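Local structure of fanconi-associated nuclease 1 homolog (Pseudomonas aeruginosa, 5Y7Q) at residues Asp295-Gln300 and Gly322-Glu327; Arg301-Ser306 and Arg312-Arg317; Ala470-Tyr475 and Gln498-Leu503; Asp477-Gln482 and Val486-Leu491. The protein belongs to the Fanconi-associated nuclease 1 family and combines helix-turn-helix, SAP and VRR-NUC domains within one largely helical chain. All blocks are in the same frame, centred on the assembly; numbering follows the deposited sequence.

How the contacts relate
The four contacts form two groups. Contacts 1 and 2, with centres about 9 Å apart, share helix 296-304: contact 1 joins its first half to the turn leading into helix 325-337, and contact 2 joins its second half to helix 311-321, so in chain order contact 2 falls within the span that contact 1 closes. Contacts 3 and 4 follow in the VRR-NUC range, with centres about 13 Å apart, and share helix 467-478; along the chain contact 4 lies between the two segments of contact 3. Contacts 2 and 4 lie on opposite sides of the chain's centre, about 39 Å between centres, and both include residues near chain D, so two separate regions face the same DNA strand.

Contact 1 of 4, residues Asp295-Gln300 and Gly322-Glu327; sequences DFDLAQ and GERFAE
Asp-297 and Arg-324 carry the polar part of this contact through a salt bridge. Arg-324 NH1 approaches Asp-297 OD1 at 3.3 Å, a weak hydrogen bond in which the carboxylate lies at the guanidinium edge but is turned 88° from its plane. Arginine suits this place because it can serve two acids: NE reaches Glu-327 OE1 at 2.9 Å and NH2 reaches OE2 at 2.7 Å, a side-on grip that should fix the guanidinium's rotation. The three residues make one salt-bridge network.

Gln-300 NE2 lies 3.4 Å from Arg-324 NH1, two donors that do not bond, with the amide plane 65° from the guanidinium. The backbone oxygen of Asp-297 gives this NE2 its acceptor at 2.9 Å, while OE1 accepts from Arg-304.

The apolar part is the packing of Phe-296 on Gly-322, CB to CA 3.9 Å, permitted by the glycine's lack of a side chain.

Gly-322 is where helix 311-321 ends, in a Schellman motif whose C-prime residue, Glu-323, has positive phi. Arg-324 then takes the N-cap position of helix 325-337. Such short turns between packed helices are consistent with the TPR-like helical region known in the FAN1 family.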
# COMPACT_ATOMS: atom_id res chain seq x y z
N ASP A 295 -4.14 27.06 2.26
CA ASP A 295 -4.21 27.45 3.67
C ASP A 295 -2.89 26.99 4.28
O ASP A 295 -2.74 25.86 4.74
CB ASP A 295 -5.42 26.84 4.35
CG ASP A 295 -5.47 27.13 5.85
OD1 ASP A 295 -6.20 26.40 6.56
OD2 ASP A 295 -4.78 28.07 6.33
N PHE A 296 -1.95 27.92 4.34
CA PHE A 296 -0.57 27.57 4.62
C PHE A 296 -0.30 27.49 6.10
O PHE A 296 0.50 26.66 6.55
CB PHE A 296 0.34 28.57 3.92
CG PHE A 296 0.31 28.44 2.44
CD1 PHE A 296 0.46 27.19 1.86
CD2 PHE A 296 0.07 29.53 1.64
CE1 PHE A 296 0.42 27.03 0.48
CE2 PHE A 296 0.02 29.38 0.25
CZ PHE A 296 0.20 28.13 -0.32
N ASP A 297 -0.95 28.34 6.88
CA ASP A 297 -0.76 28.29 8.32
C ASP A 297 -1.25 26.96 8.87
O ASP A 297 -0.54 26.30 9.64
CB ASP A 297 -1.45 29.50 8.96
CG ASP A 297 -0.93 30.83 8.40
OD1 ASP A 297 0.15 30.85 7.78
OD2 ASP A 297 -1.60 31.88 8.57
N LEU A 298 -2.42 26.50 8.43
CA LEU A 298 -2.93 25.25 8.96
C LEU A 298 -2.09 24.06 8.48
O LEU A 298 -1.84 23.14 9.26
CB LEU A 298 -4.39 25.08 8.58
CG LEU A 298 -5.08 23.78 9.02
CD1 LEU A 298 -4.81 23.45 10.48
CD2 LEU A 298 -6.57 23.92 8.77
N ALA A 299 -1.66 24.08 7.21
CA ALA A 299 -0.77 23.03 6.71
C ALA A 299 0.49 22.95 7.55
O ALA A 299 0.88 21.87 8.01
CB ALA A 299 -0.40 23.28 5.24
N GLN A 300 1.13 24.09 7.78
CA GLN A 300 2.28 24.15 8.66
C GLN A 300 1.97 23.53 10.03
O GLN A 300 2.72 22.67 10.51
CB GLN A 300 2.72 25.59 8.80
CG GLN A 300 3.75 25.74 9.85
CD GLN A 300 3.19 26.16 11.16
OE1 GLN A 300 3.86 26.06 12.20
NE2 GLN A 300 1.96 26.65 11.15
N GLY A 322 3.71 30.57 3.21
CA GLY A 322 2.86 31.49 3.93
C GLY A 322 3.49 32.81 4.27
O GLY A 322 2.97 33.55 5.12
N GLU A 323 4.62 33.11 3.63
CA GLU A 323 5.42 34.31 3.91
C GLU A 323 5.85 34.39 5.37
O GLU A 323 6.11 35.48 5.89
CB GLU A 323 4.68 35.57 3.46
CG GLU A 323 4.44 35.59 1.93
CD GLU A 323 3.70 36.84 1.42
OE1 GLU A 323 3.34 37.72 2.24
OE2 GLU A 323 3.48 36.93 0.19
N ARG A 324 5.97 33.26 6.07
CA ARG A 324 6.51 33.28 7.43
C ARG A 324 7.95 32.81 7.31
O ARG A 324 8.27 31.63 7.50
CB ARG A 324 5.66 32.40 8.36
CG ARG A 324 4.18 32.84 8.41
CD ARG A 324 3.20 31.81 9.02
NE ARG A 324 3.43 31.53 10.44
CZ ARG A 324 2.70 30.68 11.16
NH1 ARG A 324 1.68 30.02 10.59
NH2 ARG A 324 2.98 30.47 12.45
N PHE A 325 8.84 33.77 7.14
CA PHE A 325 10.23 33.46 6.83
C PHE A 325 11.07 33.20 8.06
O PHE A 325 11.99 32.38 8.02
CB PHE A 325 10.83 34.59 6.00
CG PHE A 325 10.12 34.83 4.72
CD1 PHE A 325 10.10 33.86 3.73
CD2 PHE A 325 9.46 36.02 4.48
CE1 PHE A 325 9.44 34.07 2.54
CE2 PHE A 325 8.80 36.24 3.29
CZ PHE A 325 8.79 35.26 2.32
N ALA A 326 10.81 33.92 9.16
CA ALA A 326 11.64 33.77 10.34
C ALA A 326 11.40 32.42 10.99
O ALA A 326 12.35 31.74 11.39
CB ALA A 326 11.37 34.90 11.32
N GLU A 327 10.14 32.00 11.07
CA GLU A 327 9.85 30.67 11.58
C GLU A 327 10.43 29.61 10.66
O GLU A 327 11.07 28.66 11.10
CB GLU A 327 8.36 30.49 11.74
CG GLU A 327 7.75 31.36 12.81
CD GLU A 327 6.27 31.55 12.58
OE1 GLU A 327 5.90 32.37 11.69
OE2 GLU A 327 5.49 30.86 13.28

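Contact 2 of 4, residues Arg301-Ser306 and Arg312-Arg317; sequences RLYRQS and RLRAIR. With nucleotides of chain D.
Tyr-303 and Ala-315 bring the two backbones to 5.3 Å between their CA atoms, where helix 296-304 and helix 311-321 run roughly antiparallel as successive arms of a helical hairpin. So close an approach suits alanine, whose CB meets Tyr-303 CB at 3.7 Å and the CG of Arg-304 at the same distance.

The tyrosine ring lies along Arg-314, both side chains pointing the same way. Arg-314 CB stands almost squarely over the ring centre, 3.4 Å from the centroid and 7° off the normal, a CH-pi contact. Bends at chi2 and chi3 carry the guanidinium past the hydroxyl end, with Tyr-303 OH at its edge near the plane but not bonded to it. Both polar ends converge on Glu-291 of helix 273-292: Tyr-303 OH bonds to its OE1, and Arg-314 NH2 forms a salt bridge with its OE2.

Arg-317 faces the DNA. With CG anti to the backbone N (chi1 177°), its chain leads away from helix 296-304, and NE donates to OP1 of DA3 of chain D at 3.0 Å. NH2 adds weak bonds to that oxygen and to O3' of DA2 of chain D. The same OP1 also lies near the Arg-314 guanidinium edge, without a bond.

The chemistry thus divides helix 311-321: CH-pi and apolar packing, with Glu-291 holding both polar ends, secure one side, and on another the bonds of Arg-317 meet the DNA backbone, not a base.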
# COMPACT_ATOMS: atom_id res chain seq x y z
N ARG A 301 0.88 23.96 10.68
CA ARG A 301 0.50 23.39 11.97
C ARG A 301 0.44 21.87 11.91
O ARG A 301 1.07 21.16 12.72
CB ARG A 301 -0.85 23.95 12.40
CG ARG A 301 -0.90 24.68 13.72
CD ARG A 301 -2.35 24.73 14.22
NE ARG A 301 -2.65 25.95 14.97
CZ ARG A 301 -3.19 27.05 14.43
NH1 ARG A 301 -3.42 28.11 15.20
NH2 ARG A 301 -3.50 27.10 13.14
N LEU A 302 -0.32 21.34 10.93
CA LEU A 302 -0.57 19.90 10.88
C LEU A 302 0.71 19.12 10.54
O LEU A 302 0.99 18.09 11.17
CB LEU A 302 -1.69 19.58 9.88
CG LEU A 302 -3.08 20.20 10.10
CD1 LEU A 302 -4.03 19.88 8.94
CD2 LEU A 302 -3.71 19.73 11.39
N TYR A 303 1.49 19.59 9.57
CA TYR A 303 2.81 18.99 9.33
C TYR A 303 3.68 19.01 10.60
O TYR A 303 4.36 18.02 10.91
CB TYR A 303 3.55 19.72 8.21
CG TYR A 303 3.09 19.44 6.79
CD1 TYR A 303 2.90 18.13 6.33
CD2 TYR A 303 2.90 20.50 5.89
CE1 TYR A 303 2.51 17.88 5.01
CE2 TYR A 303 2.49 20.25 4.59
CZ TYR A 303 2.30 18.95 4.16
OH TYR A 303 1.92 18.75 2.86
N ARG A 304 3.69 20.13 11.33
CA ARG A 304 4.55 20.24 12.50
C ARG A 304 4.16 19.29 13.61
O ARG A 304 5.03 18.85 14.36
CB ARG A 304 4.57 21.68 13.01
CG ARG A 304 5.70 22.48 12.37
CD ARG A 304 6.51 23.23 13.37
NE ARG A 304 6.22 24.65 13.24
CZ ARG A 304 6.83 25.59 13.94
NH1 ARG A 304 7.76 25.24 14.83
NH2 ARG A 304 6.51 26.87 13.76
N GLN A 305 2.88 18.92 13.72
CA GLN A 305 2.55 17.95 14.77
C GLN A 305 2.62 16.50 14.29
O GLN A 305 2.18 15.60 15.00
CB GLN A 305 1.18 18.26 15.39
CG GLN A 305 -0.02 17.88 14.61
CD GLN A 305 -1.22 18.66 15.07
OE1 GLN A 305 -2.26 18.09 15.44
NE2 GLN A 305 -1.10 19.99 15.07
N SER A 306 3.16 16.25 13.10
CA SER A 306 3.35 14.90 12.58
C SER A 306 4.83 14.53 12.52
O SER A 306 5.67 15.32 12.08
CB SER A 306 2.73 14.79 11.19
OG SER A 306 3.13 13.58 10.57
N ARG A 312 8.59 17.39 8.49
CA ARG A 312 9.27 18.62 8.92
C ARG A 312 9.61 19.50 7.72
O ARG A 312 9.37 20.72 7.73
CB ARG A 312 10.53 18.27 9.69
CG ARG A 312 11.07 19.35 10.58
CD ARG A 312 12.54 19.10 10.75
NE ARG A 312 12.97 18.71 12.09
CZ ARG A 312 14.06 17.98 12.35
NH1 ARG A 312 14.83 17.52 11.37
NH2 ARG A 312 14.37 17.68 13.60
N LEU A 313 10.17 18.89 6.68
CA LEU A 313 10.46 19.60 5.44
C LEU A 313 9.22 20.29 4.89
O LEU A 313 9.25 21.47 4.52
CB LEU A 313 11.01 18.61 4.42
CG LEU A 313 12.18 19.00 3.56
CD1 LEU A 313 13.04 19.93 4.31
CD2 LEU A 313 12.92 17.70 3.24
N ARG A 314 8.11 19.55 4.81
CA ARG A 314 6.88 20.15 4.30
C ARG A 314 6.40 21.29 5.19
O ARG A 314 5.75 22.22 4.70
CB ARG A 314 5.79 19.09 4.15
CG ARG A 314 6.13 17.85 3.30
CD ARG A 314 6.73 18.19 1.94
NE ARG A 314 6.08 19.32 1.28
CZ ARG A 314 6.64 20.03 0.30
NH1 ARG A 314 7.87 19.74 -0.14
NH2 ARG A 314 5.96 21.05 -0.23
N ALA A 315 6.72 21.27 6.48
CA ALA A 315 6.33 22.38 7.33
C ALA A 315 7.19 23.62 7.04
O ALA A 315 6.67 24.73 6.94
CB ALA A 315 6.41 21.97 8.81
N ILE A 316 8.52 23.44 6.92
CA ILE A 316 9.37 24.58 6.53
C ILE A 316 8.86 25.18 5.22
O ILE A 316 8.61 26.39 5.12
CB ILE A 316 10.84 24.14 6.39
CG1 ILE A 316 11.36 23.57 7.70
CG2 ILE A 316 11.69 25.31 5.95
CD1 ILE A 316 12.45 22.56 7.53
N ARG A 317 8.68 24.33 4.21
CA ARG A 317 8.23 24.83 2.92
C ARG A 317 6.86 25.50 3.03
O ARG A 317 6.62 26.50 2.35
CB ARG A 317 8.21 23.69 1.90
CG ARG A 317 7.69 24.09 0.53
CD ARG A 317 8.44 25.28 -0.09
NE ARG A 317 7.81 25.72 -1.34
CZ ARG A 317 8.08 26.86 -1.96
NH1 ARG A 317 8.98 27.69 -1.46
NH2 ARG A 317 7.45 27.18 -3.09
P DA D 3 6.33 23.60 -4.39
OP1 DA D 3 5.94 24.23 -3.11
OP2 DA D 3 6.85 22.22 -4.32
O5' DA D 3 5.09 23.63 -5.42
C5' DA D 3 4.47 24.87 -5.74
C4' DA D 3 3.23 24.70 -6.60
O4' DA D 3 3.55 24.00 -7.82
C3' DA D 3 2.10 23.89 -6.01
O3' DA D 3 0.91 24.25 -6.68
C2' DA D 3 2.54 22.47 -6.35
C1' DA D 3 3.04 22.68 -7.76
N9 DA D 3 4.13 21.83 -8.17
C8 DA D 3 5.31 21.61 -7.51
N7 DA D 3 6.15 20.85 -8.17
C5 DA D 3 5.48 20.57 -9.35
C6 DA D 3 5.82 19.81 -10.48
N6 DA D 3 6.99 19.17 -10.59
N1 DA D 3 4.92 19.74 -11.49
C2 DA D 3 3.76 20.39 -11.37
N3 DA D 3 3.33 21.13 -10.36
C4 DA D 3 4.25 21.18 -9.37
P DA D 2 12.79 23.58 -4.78
OP1 DA D 2 12.57 23.71 -3.33
OP2 DA D 2 13.27 22.28 -5.29
O5' DA D 2 11.43 23.91 -5.56
C5' DA D 2 10.96 25.27 -5.68
C4' DA D 2 9.50 25.28 -6.04
O4' DA D 2 9.36 25.03 -7.46
C3' DA D 2 8.69 24.18 -5.34
O3' DA D 2 7.39 24.62 -5.04
C2' DA D 2 8.66 23.09 -6.38
C1' DA D 2 8.53 23.90 -7.64
N9 DA D 2 8.98 23.13 -8.78
C8 DA D 2 10.16 22.43 -8.88
N7 DA D 2 10.28 21.78 -10.01
C5 DA D 2 9.09 22.04 -10.66
C6 DA D 2 8.60 21.64 -11.91
N6 DA D 2 9.27 20.86 -12.75
N1 DA D 2 7.38 22.08 -12.27
C2 DA D 2 6.70 22.87 -11.43
N3 DA D 2 7.06 23.32 -10.23
C4 DA D 2 8.28 22.86 -9.91

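Contact 3 of 4, residues Ala470-Tyr475 and Gln498-Leu503; sequences AIRCRY and QALDCL
Leu-500 CD1 rests obliquely against the flat group of this contact, the guanidinium of Arg-472, 3.6 Å from its NE. Asp-501 OD2 lies near the plane of that group, off its edge, without touching. The setting is an antiparallel pair of helices in the VRR-NUC domain. The short axes of 470-475 and 498-502 run at 166° and approach to 11.9 Å, a spacing bridged here by Leu-500, Ile-471 and Arg-472.

Leu-500 reaches across with a forked end. Its CD2 branch meets Ile-471 CG2 at 4.1 Å, the two side chains overlapping as they extend from facing helices, and CD1 lies by the arginine, 3.9 Å from Arg-472 CG. Beyond this pair, Leu-417 and Leu-418 of helix 409-418 also pack on Ile-471, so branched aliphatic residues suit this buried side.

Arginine fits the more open side because its methylenes can pack on leucine while its nitrogens pair with acids. A bend at chi3 (-144°) brings the end closer to helix 493-502. There NE makes a salt bridge with Glu-497, and NH1 makes another with Asp-469 from its own helix. Asp-501 probably adds only a longer-range attraction, since its OD2 stays 4.4 Å from Arg-472 NH2, beyond a salt bridge.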
# COMPACT_ATOMS: atom_id res chain seq x y z
N ALA A 470 24.26 -19.58 -2.19
CA ALA A 470 23.17 -19.33 -1.26
C ALA A 470 22.00 -18.65 -1.97
O ALA A 470 20.83 -19.00 -1.77
CB ALA A 470 23.68 -18.49 -0.10
N ILE A 471 22.31 -17.69 -2.83
CA ILE A 471 21.27 -16.98 -3.56
C ILE A 471 20.63 -17.88 -4.62
O ILE A 471 19.42 -17.83 -4.81
CB ILE A 471 21.86 -15.69 -4.15
CG1 ILE A 471 21.81 -14.59 -3.08
CG2 ILE A 471 21.18 -15.29 -5.44
CD1 ILE A 471 22.78 -13.45 -3.34
N ARG A 472 21.41 -18.70 -5.32
CA ARG A 472 20.80 -19.60 -6.30
C ARG A 472 19.86 -20.59 -5.62
O ARG A 472 18.78 -20.90 -6.15
CB ARG A 472 21.86 -20.36 -7.11
CG ARG A 472 22.57 -19.56 -8.19
CD ARG A 472 23.65 -20.40 -8.88
NE ARG A 472 24.81 -19.59 -9.22
CZ ARG A 472 26.01 -19.72 -8.66
NH1 ARG A 472 26.21 -20.64 -7.71
NH2 ARG A 472 27.02 -18.93 -9.03
N CYS A 473 20.24 -21.10 -4.45
CA CYS A 473 19.37 -22.05 -3.77
C CYS A 473 18.14 -21.36 -3.20
O CYS A 473 17.02 -21.88 -3.33
CB CYS A 473 20.13 -22.81 -2.69
SG CYS A 473 20.96 -24.22 -3.44
N ARG A 474 18.31 -20.19 -2.59
CA ARG A 474 17.15 -19.45 -2.13
C ARG A 474 16.23 -19.13 -3.30
O ARG A 474 15.01 -19.20 -3.16
CB ARG A 474 17.59 -18.17 -1.41
CG ARG A 474 16.87 -17.90 -0.08
CD ARG A 474 17.16 -18.94 1.01
NE ARG A 474 18.59 -19.15 1.24
CZ ARG A 474 19.21 -20.34 1.14
NH1 ARG A 474 18.50 -21.42 0.84
NH2 ARG A 474 20.52 -20.44 1.36
N TYR A 475 16.81 -18.83 -4.46
CA TYR A 475 16.04 -18.55 -5.66
C TYR A 475 15.22 -19.75 -6.08
O TYR A 475 14.06 -19.61 -6.48
CB TYR A 475 16.98 -18.12 -6.78
CG TYR A 475 16.35 -17.79 -8.13
CD1 TYR A 475 16.15 -18.77 -9.11
CD2 TYR A 475 16.03 -16.50 -8.44
CE1 TYR A 475 15.61 -18.46 -10.34
CE2 TYR A 475 15.49 -16.17 -9.66
CZ TYR A 475 15.29 -17.15 -10.61
OH TYR A 475 14.77 -16.76 -11.81
N GLN A 498 24.34 -13.53 -14.72
CA GLN A 498 25.16 -12.37 -15.06
C GLN A 498 25.34 -11.43 -13.87
O GLN A 498 26.45 -10.99 -13.58
CB GLN A 498 24.57 -11.64 -16.27
CG GLN A 498 24.47 -12.54 -17.48
CD GLN A 498 23.90 -11.85 -18.69
OE1 GLN A 498 23.18 -10.86 -18.58
NE2 GLN A 498 24.23 -12.37 -19.87
N ALA A 499 24.26 -11.15 -13.14
CA ALA A 499 24.41 -10.31 -11.96
C ALA A 499 25.37 -10.93 -10.95
O ALA A 499 26.24 -10.25 -10.40
CB ALA A 499 23.05 -10.04 -11.33
N LEU A 500 25.27 -12.25 -10.74
CA LEU A 500 26.08 -12.90 -9.72
C LEU A 500 27.55 -12.82 -10.07
O LEU A 500 28.39 -12.51 -9.21
CB LEU A 500 25.66 -14.36 -9.58
CG LEU A 500 24.39 -14.63 -8.76
CD1 LEU A 500 24.37 -16.09 -8.35
CD2 LEU A 500 24.32 -13.74 -7.53
N ASP A 501 27.88 -13.12 -11.31
CA ASP A 501 29.28 -13.22 -11.66
C ASP A 501 29.91 -11.87 -12.03
O ASP A 501 31.14 -11.74 -11.92
CB ASP A 501 29.44 -14.28 -12.76
CG ASP A 501 29.13 -15.71 -12.23
OD1 ASP A 501 30.04 -16.36 -11.65
OD2 ASP A 501 27.97 -16.18 -12.38
N CYS A 502 29.12 -10.87 -12.42
CA CYS A 502 29.66 -9.56 -12.76
C CYS A 502 29.62 -8.53 -11.63
O CYS A 502 30.29 -7.50 -11.75
CB CYS A 502 28.92 -8.96 -13.96
SG CYS A 502 29.18 -9.80 -15.52
N LEU A 503 28.89 -8.76 -10.55
CA LEU A 503 28.77 -7.72 -9.52
C LEU A 503 29.72 -8.01 -8.38
O LEU A 503 29.66 -9.10 -7.79
CB LEU A 503 27.34 -7.63 -9.00
CG LEU A 503 26.29 -7.00 -9.93
CD1 LEU A 503 24.90 -7.07 -9.32
CD2 LEU A 503 26.66 -5.57 -10.26

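Contact 4 of 4, residues Asp477-Gln482 and Val486-Leu491; sequences DKFGLQ and VYWELL. With nucleotides of chain D.
Trp-488 and Phe-479 are brought together by different first torsions: the indole leaves with CG anti to its carbonyl carbon, beside the backbone N (chi1 -51°), whereas the phenyl CG stands anti to the nitrogen of its own residue (chi1 -158°). The two side chains run alongside one another head to tail, their ring planes 47° apart.

The indole is clasped between backbone and side chain. Over one face lie Phe-479 CA, 3.6 Å from the centroid of the six-membered ring in a CH-pi contact, and Gly-480, whose CA is 3.9 Å from the centroid of the five-membered ring. Val-486 CG1 covers the opposite face. Trp-488 CB in turn stands over one face of the phenyl ring, 4.2 Å from its centroid, and Phe-479 CD1 touches Trp-488 CE3 at 3.4 Å.

A type II turn from Lys-478 to Leu-481 shapes the strip of backbone on the indole. Its third position has positive phi, which glycine accepts readily. The turn presents Leu-481 O to the indole edge, where Trp-488 NE1 donates at 3.0 Å close to the ring plane. Leu-417 and Trp-420 add further packing around the tryptophan.

Past the turn, Gln-482 NE2 comes close to O4 of DT12 of chain D, a weak and doubtful hydrogen bond. Tryptophan suits its own place by combining a broad apolar surface with one N-H: the bond from NE1 to Leu-481 O satisfies the buried donor and should hold the indole against the turn.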
# COMPACT_ATOMS: atom_id res chain seq x y z
N ASP A 477 14.35 -22.49 -4.17
CA ASP A 477 13.44 -22.85 -3.09
C ASP A 477 12.24 -21.91 -3.04
O ASP A 477 11.08 -22.35 -3.02
CB ASP A 477 14.22 -22.83 -1.76
CG ASP A 477 13.66 -23.80 -0.71
OD1 ASP A 477 12.57 -23.54 -0.14
OD2 ASP A 477 14.35 -24.81 -0.42
N LYS A 478 12.49 -20.61 -3.03
CA LYS A 478 11.49 -19.61 -2.73
C LYS A 478 10.79 -19.03 -3.94
O LYS A 478 10.00 -18.10 -3.78
CB LYS A 478 12.11 -18.47 -1.94
CG LYS A 478 12.77 -18.93 -0.68
CD LYS A 478 11.92 -19.95 0.05
CE LYS A 478 12.49 -20.21 1.45
NZ LYS A 478 11.96 -21.46 2.06
N PHE A 479 11.06 -19.53 -5.15
CA PHE A 479 10.50 -18.90 -6.34
C PHE A 479 8.99 -18.72 -6.23
O PHE A 479 8.25 -19.66 -5.91
CB PHE A 479 10.82 -19.69 -7.60
CG PHE A 479 10.76 -18.86 -8.85
CD1 PHE A 479 11.91 -18.25 -9.35
CD2 PHE A 479 9.54 -18.63 -9.48
CE1 PHE A 479 11.85 -17.46 -10.48
CE2 PHE A 479 9.47 -17.83 -10.60
CZ PHE A 479 10.62 -17.24 -11.11
N GLY A 480 8.54 -17.50 -6.49
CA GLY A 480 7.13 -17.18 -6.55
C GLY A 480 6.52 -16.73 -5.25
O GLY A 480 5.41 -16.18 -5.26
N LEU A 481 7.20 -16.98 -4.12
CA LEU A 481 6.68 -16.61 -2.82
C LEU A 481 6.61 -15.09 -2.71
O LEU A 481 7.51 -14.39 -3.14
CB LEU A 481 7.55 -17.18 -1.71
CG LEU A 481 7.50 -18.69 -1.47
CD1 LEU A 481 8.22 -19.03 -0.20
CD2 LEU A 481 6.07 -19.18 -1.39
N GLN A 482 5.51 -14.57 -2.16
CA GLN A 482 5.38 -13.13 -2.00
C GLN A 482 6.33 -12.62 -0.93
O GLN A 482 6.42 -13.21 0.16
CB GLN A 482 3.95 -12.77 -1.65
CG GLN A 482 3.00 -13.30 -2.66
CD GLN A 482 2.27 -12.21 -3.36
OE1 GLN A 482 2.87 -11.24 -3.83
NE2 GLN A 482 0.95 -12.36 -3.45
N VAL A 486 11.75 -9.09 -3.44
CA VAL A 486 12.17 -9.98 -4.52
C VAL A 486 11.14 -9.94 -5.64
O VAL A 486 9.99 -10.37 -5.45
CB VAL A 486 12.38 -11.42 -4.04
CG1 VAL A 486 12.70 -12.32 -5.22
CG2 VAL A 486 13.51 -11.47 -3.01
N TYR A 487 11.56 -9.45 -6.80
CA TYR A 487 10.72 -9.36 -7.99
C TYR A 487 11.10 -10.53 -8.90
O TYR A 487 12.00 -10.40 -9.73
CB TYR A 487 10.96 -8.03 -8.71
CG TYR A 487 10.83 -6.73 -7.90
CD1 TYR A 487 9.85 -5.80 -8.21
CD2 TYR A 487 11.71 -6.43 -6.87
CE1 TYR A 487 9.71 -4.61 -7.51
CE2 TYR A 487 11.59 -5.25 -6.17
CZ TYR A 487 10.59 -4.34 -6.48
OH TYR A 487 10.47 -3.16 -5.77
N TRP A 488 10.32 -11.62 -8.87
CA TRP A 488 10.66 -12.84 -9.59
C TRP A 488 10.36 -12.73 -11.08
O TRP A 488 11.01 -13.38 -11.91
CB TRP A 488 9.87 -14.04 -9.06
CG TRP A 488 9.91 -14.26 -7.62
CD1 TRP A 488 8.98 -13.87 -6.71
CD2 TRP A 488 10.93 -14.98 -6.88
NE1 TRP A 488 9.36 -14.27 -5.46
CE2 TRP A 488 10.55 -14.95 -5.53
CE3 TRP A 488 12.13 -15.62 -7.23
CZ2 TRP A 488 11.32 -15.53 -4.53
CZ3 TRP A 488 12.89 -16.21 -6.24
CH2 TRP A 488 12.48 -16.16 -4.90
N GLU A 489 9.29 -12.00 -11.41
CA GLU A 489 8.93 -11.78 -12.80
C GLU A 489 10.10 -11.15 -13.54
O GLU A 489 10.40 -11.52 -14.69
CB GLU A 489 7.68 -10.90 -12.85
CG GLU A 489 6.72 -11.03 -11.60
CD GLU A 489 7.22 -10.30 -10.30
OE1 GLU A 489 8.01 -9.32 -10.42
OE2 GLU A 489 6.83 -10.73 -9.16
N LEU A 490 10.80 -10.23 -12.87
CA LEU A 490 11.89 -9.46 -13.43
C LEU A 490 13.21 -10.22 -13.44
O LEU A 490 14.08 -9.92 -14.27
CB LEU A 490 12.06 -8.18 -12.63
CG LEU A 490 13.40 -7.46 -12.79
CD1 LEU A 490 13.41 -6.72 -14.11
CD2 LEU A 490 13.66 -6.53 -11.63
N LEU A 491 13.39 -11.20 -12.54
CA LEU A 491 14.69 -11.80 -12.32
C LEU A 491 14.70 -13.21 -12.91
O LEU A 491 14.59 -14.20 -12.19
CB LEU A 491 15.00 -11.81 -10.81
CG LEU A 491 16.31 -12.37 -10.26
CD1 LEU A 491 17.46 -11.67 -10.92
CD2 LEU A 491 16.36 -12.16 -8.78
P DT D 12 -5.95 -5.16 -4.70
OP1 DT D 12 -6.94 -4.10 -5.03
OP2 DT D 12 -6.43 -6.45 -4.15
O5' DT D 12 -5.05 -5.47 -6.00
C5' DT D 12 -4.27 -6.69 -6.09
C4' DT D 12 -3.27 -6.63 -7.26
O4' DT D 12 -1.92 -6.39 -6.75
C3' DT D 12 -3.15 -7.92 -8.09
O3' DT D 12 -3.98 -7.84 -9.23
C2' DT D 12 -1.68 -7.92 -8.46
C1' DT D 12 -1.07 -7.44 -7.16
N1 DT D 12 -1.10 -8.47 -6.08
C2 DT D 12 -0.69 -9.77 -6.33
O2 DT D 12 -0.27 -10.16 -7.41
N3 DT D 12 -0.77 -10.61 -5.26
C4 DT D 12 -1.21 -10.30 -3.99
O4 DT D 12 -1.25 -11.12 -3.08
C5 DT D 12 -1.63 -8.94 -3.80
C6 DT D 12 -1.55 -8.09 -4.83